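Local coordinates for protein fructose transport system repressor FruR (Pseudomonas putida, PDB 3O74) that probably binds specific DNA sites as a LacI-family repressor and activator of transcription, responding to fructose 1-phosphate as its preferred effector, at residues L125-P130 and Y156-F161; Q167-Q171 and D197-A201. All coordinates share one frame; numbering follows the deposited sequence.

Contact 1. Residues L125-P130 and Y156-F161; sequences LIGARP and YQGEAF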
loop_
_atom_site.group_PDB
_atom_site.type_symbol
_atom_site.label_atom_id
_atom_site.label_comp_id
_atom_site.label_asym_id
_atom_site.label_seq_id
_atom_site.Cartn_x
_atom_site.Cartn_y
_atom_site.Cartn_z
ATOM N N LEU B 125 21.115 6.681 13.401
ATOM C CA LEU B 125 19.710 6.332 13.426
ATOM C C LEU B 125 18.936 7.422 12.697
ATOM O O LEU B 125 19.097 8.609 12.984
ATOM C CB LEU B 125 19.209 6.228 14.863
ATOM C CG LEU B 125 17.697 6.064 14.989
ATOM C CD1 LEU B 125 17.299 4.607 14.806
ATOM C CD2 LEU B 125 17.225 6.592 16.337
ATOM N N ILE B 126 18.113 7.017 11.742
ATOM C CA ILE B 126 17.231 7.948 11.066
ATOM C C ILE B 126 15.791 7.571 11.388
ATOM O O ILE B 126 15.350 6.460 11.102
ATOM C CB ILE B 126 17.465 7.945 9.551
ATOM C CG1 ILE B 126 18.721 8.752 9.207
ATOM C CG2 ILE B 126 16.253 8.516 8.812
ATOM C CD1 ILE B 126 19.067 8.763 7.721
ATOM N N GLY B 127 15.069 8.509 11.989
ATOM C CA GLY B 127 13.706 8.272 12.411
ATOM C C GLY B 127 12.867 9.516 12.214
ATOM O O GLY B 127 13.305 10.465 11.578
ATOM N N ALA B 128 11.661 9.513 12.767
ATOM C CA ALA B 128 10.730 10.620 12.590
ATOM C C ALA B 128 9.684 10.584 13.690
ATOM O O ALA B 128 9.482 9.550 14.324
ATOM C CB ALA B 128 10.062 10.548 11.219
ATOM N N ARG B 129 9.028 11.718 13.917
ATOM C CA ARG B 129 8.008 11.816 14.955
ATOM C C ARG B 129 8.538 11.312 16.288
ATOM O O ARG B 129 7.982 10.378 16.858
ATOM C CB ARG B 129 6.773 11.007 14.559
ATOM C CG ARG B 129 6.141 11.452 13.257
ATOM C CD ARG B 129 5.847 12.937 13.303
ATOM N NE ARG B 129 4.526 13.247 12.769
ATOM C CZ ARG B 129 3.390 12.995 13.411
ATOM N NH1 ARG B 129 3.414 12.421 14.605
ATOM N NH2 ARG B 129 2.228 13.310 12.857
ATOM N N PRO B 130 9.618 11.935 16.793
ATOM C CA PRO B 130 10.295 11.480 18.013
ATOM C C PRO B 130 9.382 11.451 19.242
ATOM O O PRO B 130 9.660 10.721 20.196
ATOM C CB PRO B 130 11.416 12.514 18.201
ATOM C CG PRO B 130 10.966 13.712 17.439
ATOM C CD PRO B 130 10.208 13.177 16.266
ATOM N N TYR B 156 19.127 11.212 13.962
ATOM C CA TYR B 156 18.366 12.217 13.237
ATOM C C TYR B 156 16.915 11.792 13.173
ATOM O O TYR B 156 16.590 10.761 12.586
ATOM C CB TYR B 156 18.916 12.392 11.820
ATOM C CG TYR B 156 20.228 13.130 11.777
ATOM C CD1 TYR B 156 20.267 14.502 11.565
ATOM C CD2 TYR B 156 21.429 12.462 11.967
ATOM C CE1 TYR B 156 21.469 15.185 11.533
ATOM C CE2 TYR B 156 22.633 13.137 11.938
ATOM C CZ TYR B 156 22.647 14.496 11.720
ATOM O OH TYR B 156 23.847 15.169 11.692
ATOM N N GLN B 157 16.043 12.590 13.775
ATOM C CA GLN B 157 14.629 12.254 13.824
ATOM C C GLN B 157 13.796 13.395 13.262
ATOM O O GLN B 157 13.675 14.457 13.870
ATOM C CB GLN B 157 14.216 11.897 15.251
ATOM C CG GLN B 157 14.861 10.613 15.748
ATOM C CD GLN B 157 14.541 10.313 17.193
ATOM O OE1 GLN B 157 15.212 10.799 18.104
ATOM N NE2 GLN B 157 13.514 9.502 17.415
ATOM N N GLY B 158 13.235 13.158 12.081
ATOM C CA GLY B 158 12.520 14.179 11.341
ATOM C C GLY B 158 11.076 14.393 11.748
ATOM O O GLY B 158 10.624 13.926 12.797
ATOM N N GLU B 159 10.351 15.100 10.889
ATOM C CA GLU B 159 9.008 15.579 11.195
ATOM C C GLU B 159 7.898 14.659 10.685
ATOM O O GLU B 159 6.737 14.822 11.062
ATOM C CB GLU B 159 8.815 16.988 10.621
ATOM C CG GLU B 159 8.781 17.049 9.098
ATOM C CD GLU B 159 10.120 16.733 8.451
ATOM O OE1 GLU B 159 11.171 16.929 9.098
ATOM O OE2 GLU B 159 10.117 16.292 7.282
ATOM N N ALA B 160 8.247 13.702 9.829
ATOM C CA ALA B 160 7.245 12.816 9.247
ATOM C C ALA B 160 7.835 11.496 8.757
ATOM O O ALA B 160 9.001 11.430 8.364
ATOM C CB ALA B 160 6.521 13.525 8.105
ATOM N N PHE B 161 7.023 10.446 8.790
ATOM C CA PHE B 161 7.398 9.182 8.171
ATOM C C PHE B 161 7.128 9.277 6.675
ATOM O O PHE B 161 6.109 8.790 6.183
ATOM C CB PHE B 161 6.618 8.021 8.780
ATOM C CG PHE B 161 6.986 7.722 10.212
ATOM C CD1 PHE B 161 8.200 7.127 10.521
ATOM C CD2 PHE B 161 6.111 8.022 11.244
ATOM C CE1 PHE B 161 8.539 6.844 11.835
ATOM C CE2 PHE B 161 6.440 7.741 12.559
ATOM C CZ PHE B 161 7.657 7.151 12.857
HETATM O O HOH W 1 12.163 9.024 19.844
#
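The Phe-161 ring lies against Ala-128, whose CB stands 3.9 Å above the plane of one ring face, displaced from the ring centre toward its border, in a CH-pi contact. Phe-161 CZ also comes within 3.4 Å of Ala-128 O. Arg-129 reaches the same ring with the aliphatic part of its chain, Arg-129 CG coming obliquely to 3.8 Å from Phe-161 CE2, while its guanidinium is turned 29° from the ring plane. Glu-159 O approaches that guanidinium edge-on, and the bend at chi2 (-54°) swings Arg-129 CD to 3.1 Å from Glu-159 O. The charged end is taken up by a salt bridge to Glu-131.

Behind these side chains is the parallel strand pairing of a beta-alpha-beta unit, strand 122-128, helix 133-144, strand 152-158, within the C-terminal subdomain of a periplasmic-binding-protein fold. Leu-125 O accepts from Tyr-156 N at 2.8 Å, and Gly-127 uses both its polar backbone atoms, N donating to Tyr-156 O and O accepting from Gly-158 N. A fourth bond, from Arg-129 N to Gly-158 O (2.9 Å), carries the pairing beyond the end of strand 122-128.

Ile-126 and Tyr-156 point to one face of the sheet, where helix 163-177 covers them and the Tyr-156 hydroxyl is hydrogen-bonded to Asp-176 OD2. Gln-157 points to the other face, beside Ala-139 of helix 133-144. With its chain extended beyond CG (chi2 176°), it lays its amide against Pro-130, Gln-157 NE2 lying 3.8 Å from Pro-130 CB. A water then joins the two residues, accepting from Gln-157 NE2 at 2.8 Å and donating to Pro-130 O.

Contact 2. Residues Q167-Q171 and D197-A201; sequences QRLMQ and DTLQA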
loop_
_atom_site.group_PDB
_atom_site.type_symbol
_atom_site.label_atom_id
_atom_site.label_comp_id
_atom_site.label_asym_id
_atom_site.label_seq_id
_atom_site.Cartn_x
_atom_site.Cartn_y
_atom_site.Cartn_z
ATOM N N GLN B 167 15.006 11.392 2.791
ATOM C CA GLN B 167 15.983 11.977 1.882
ATOM C C GLN B 167 16.662 13.187 2.520
ATOM O O GLN B 167 17.882 13.335 2.449
ATOM C CB GLN B 167 15.305 12.369 0.565
ATOM C CG GLN B 167 16.237 12.941 -0.491
ATOM C CD GLN B 167 15.489 13.362 -1.747
ATOM O OE1 GLN B 167 14.311 13.717 -1.689
ATOM N NE2 GLN B 167 16.170 13.322 -2.890
ATOM N N ARG B 168 15.873 14.050 3.153
ATOM C CA ARG B 168 16.419 15.246 3.792
ATOM C C ARG B 168 17.371 14.900 4.933
ATOM O O ARG B 168 18.437 15.501 5.063
ATOM C CB ARG B 168 15.294 16.139 4.319
ATOM C CG ARG B 168 15.778 17.355 5.099
ATOM C CD ARG B 168 14.608 18.169 5.636
ATOM N NE ARG B 168 13.569 18.332 4.623
ATOM C CZ ARG B 168 12.370 17.762 4.682
ATOM N NH1 ARG B 168 12.046 17.004 5.720
ATOM N NH2 ARG B 168 11.489 17.957 3.707
ATOM N N LEU B 169 16.978 13.938 5.763
ATOM C CA LEU B 169 17.792 13.533 6.907
ATOM C C LEU B 169 19.095 12.849 6.490
ATOM O O LEU B 169 20.137 13.056 7.110
ATOM C CB LEU B 169 16.996 12.622 7.842
ATOM C CG LEU B 169 15.773 13.265 8.500
ATOM C CD1 LEU B 169 15.044 12.258 9.376
ATOM C CD2 LEU B 169 16.171 14.498 9.300
HETATM N N MSE B 170 19.035 12.034 5.442
HETATM C CA MSE B 170 20.237 11.382 4.935
HETATM C C MSE B 170 21.236 12.425 4.448
HETATM O O MSE B 170 22.433 12.307 4.695
HETATM C CB MSE B 170 19.905 10.405 3.806
HETATM C CG MSE B 170 21.088 9.538 3.384
HETATM SE SE MSE B 170 21.764 8.472 4.874
HETATM C CE MSE B 170 23.221 7.550 3.970
ATOM N N GLN B 171 20.737 13.444 3.751
ATOM C CA GLN B 171 21.584 14.537 3.276
ATOM C C GLN B 171 22.245 15.245 4.447
ATOM O O GLN B 171 23.460 15.438 4.467
ATOM C CB GLN B 171 20.768 15.550 2.472
ATOM C CG GLN B 171 20.709 15.275 0.987
ATOM C CD GLN B 171 22.061 15.400 0.312
ATOM O OE1 GLN B 171 23.005 15.966 0.867
ATOM N NE2 GLN B 171 22.158 14.869 -0.899
ATOM N N ASP B 197 17.100 7.438 -2.245
ATOM C CA ASP B 197 17.106 8.568 -3.171
ATOM C C ASP B 197 18.404 9.344 -3.045
ATOM O O ASP B 197 19.015 9.738 -4.044
ATOM C CB ASP B 197 15.931 9.503 -2.901
ATOM C CG ASP B 197 14.610 8.926 -3.354
ATOM O OD1 ASP B 197 14.601 8.154 -4.335
ATOM O OD2 ASP B 197 13.579 9.247 -2.725
ATOM N N THR B 198 18.821 9.564 -1.805
ATOM C CA THR B 198 20.041 10.308 -1.544
ATOM C C THR B 198 21.244 9.540 -2.072
ATOM O O THR B 198 22.106 10.104 -2.740
ATOM C CB THR B 198 20.210 10.598 -0.042
ATOM O OG1 THR B 198 19.126 11.423 0.402
ATOM C CG2 THR B 198 21.521 11.316 0.217
ATOM N N LEU B 199 21.287 8.243 -1.779
ATOM C CA LEU B 199 22.375 7.386 -2.236
ATOM C C LEU B 199 22.486 7.388 -3.757
ATOM O O LEU B 199 23.582 7.407 -4.309
ATOM C CB LEU B 199 22.160 5.957 -1.736
ATOM C CG LEU B 199 22.779 5.600 -0.387
ATOM C CD1 LEU B 199 22.704 6.768 0.584
ATOM C CD2 LEU B 199 22.119 4.366 0.190
ATOM N N GLN B 200 21.344 7.368 -4.433
ATOM C CA GLN B 200 21.332 7.319 -5.891
ATOM C C GLN B 200 21.890 8.588 -6.527
ATOM O O GLN B 200 22.473 8.547 -7.610
ATOM C CB GLN B 200 19.923 7.036 -6.403
ATOM C CG GLN B 200 19.735 5.609 -6.869
ATOM C CD GLN B 200 19.751 5.478 -8.380
ATOM O OE1 GLN B 200 18.717 5.232 -9.001
ATOM N NE2 GLN B 200 20.925 5.643 -8.978
ATOM N N ALA B 201 21.708 9.716 -5.848
ATOM C CA ALA B 201 22.237 10.986 -6.334
ATOM C C ALA B 201 23.764 10.995 -6.299
ATOM O O ALA B 201 24.405 11.683 -7.093
ATOM C CB ALA B 201 21.673 12.143 -5.532
HETATM O O HOH W 2 12.748 11.655 -2.011
#
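Asp-197 OD2 and Gln-167 OE1 share a water, which donates to both oxygens at 2.6 Å. The same OD2 receives a salt bridge from Arg-163 NE, so a water and a guanidinium grip one carboxylate oxygen, and the nearby positive charge probably stabilises the ionised form. Asp-197 OD1 makes a weak hydrogen bond to Gln-218 of the second subunit. Gln-167 reaches the water with a fully extended chain (chi1 and chi2 both -178°), which runs at about a right angle to the Asp-197 side chain and carries Gln-167 NE2 past Asp-197 CB at 3.8 Å. The amide and carboxylate planes stand 52° apart.

Thr-198 fills the middle of the interface. Its OG1 lies 3.1 Å from Gln-167 O, in a weak hydrogen bond that is not settled, because Gly-194 O also competes for the one proton. Thr-198 CG2 packs alongside Met-170 CG at 3.7 Å and meets the amide end of Gln-171 from another direction. Deeper down, the chain of Met-170, present as selenomethionine, bends at chi2 and crosses Leu-199, bringing Met-170 CE to 3.5 Å from Leu-199 CD1.

The N-to-C directions of the two short helical segments differ by 54°, with axes 9.4 Å apart at closest approach. Helices 163-177 and 189-201 are consecutive in the alternating beta/alpha order, flanking strand 183-186 in the chain, and Met-170 reaches Ile-126 on the adjacent strand 122-128.

Helix 163-177 couples the two contacts, whose centres are about 14 Å apart: it directly follows strand 152-158 of contact 1 and supplies residues 167-171 of contact 2. Leu-169, which does not touch 197-201, turns to the strands, its CD1 lying 3.3 Å from Gly-127 O and 3.4 Å from Gly-158 N, over the hydrogen bond between these two atoms; Met-170 also reaches Ile-126. Glu-159 OE2 and Arg-168 NH1 form a salt bridge of 2.6 Å. Contact 1 is near a possible pocket: a bound glycerol, probably from the crystallisation liquor, lies about 4 Å from the Phe-161 side chain, and LacI-family effectors generally bind between the two subdomains. Contact 2 extends instead to the second subunit.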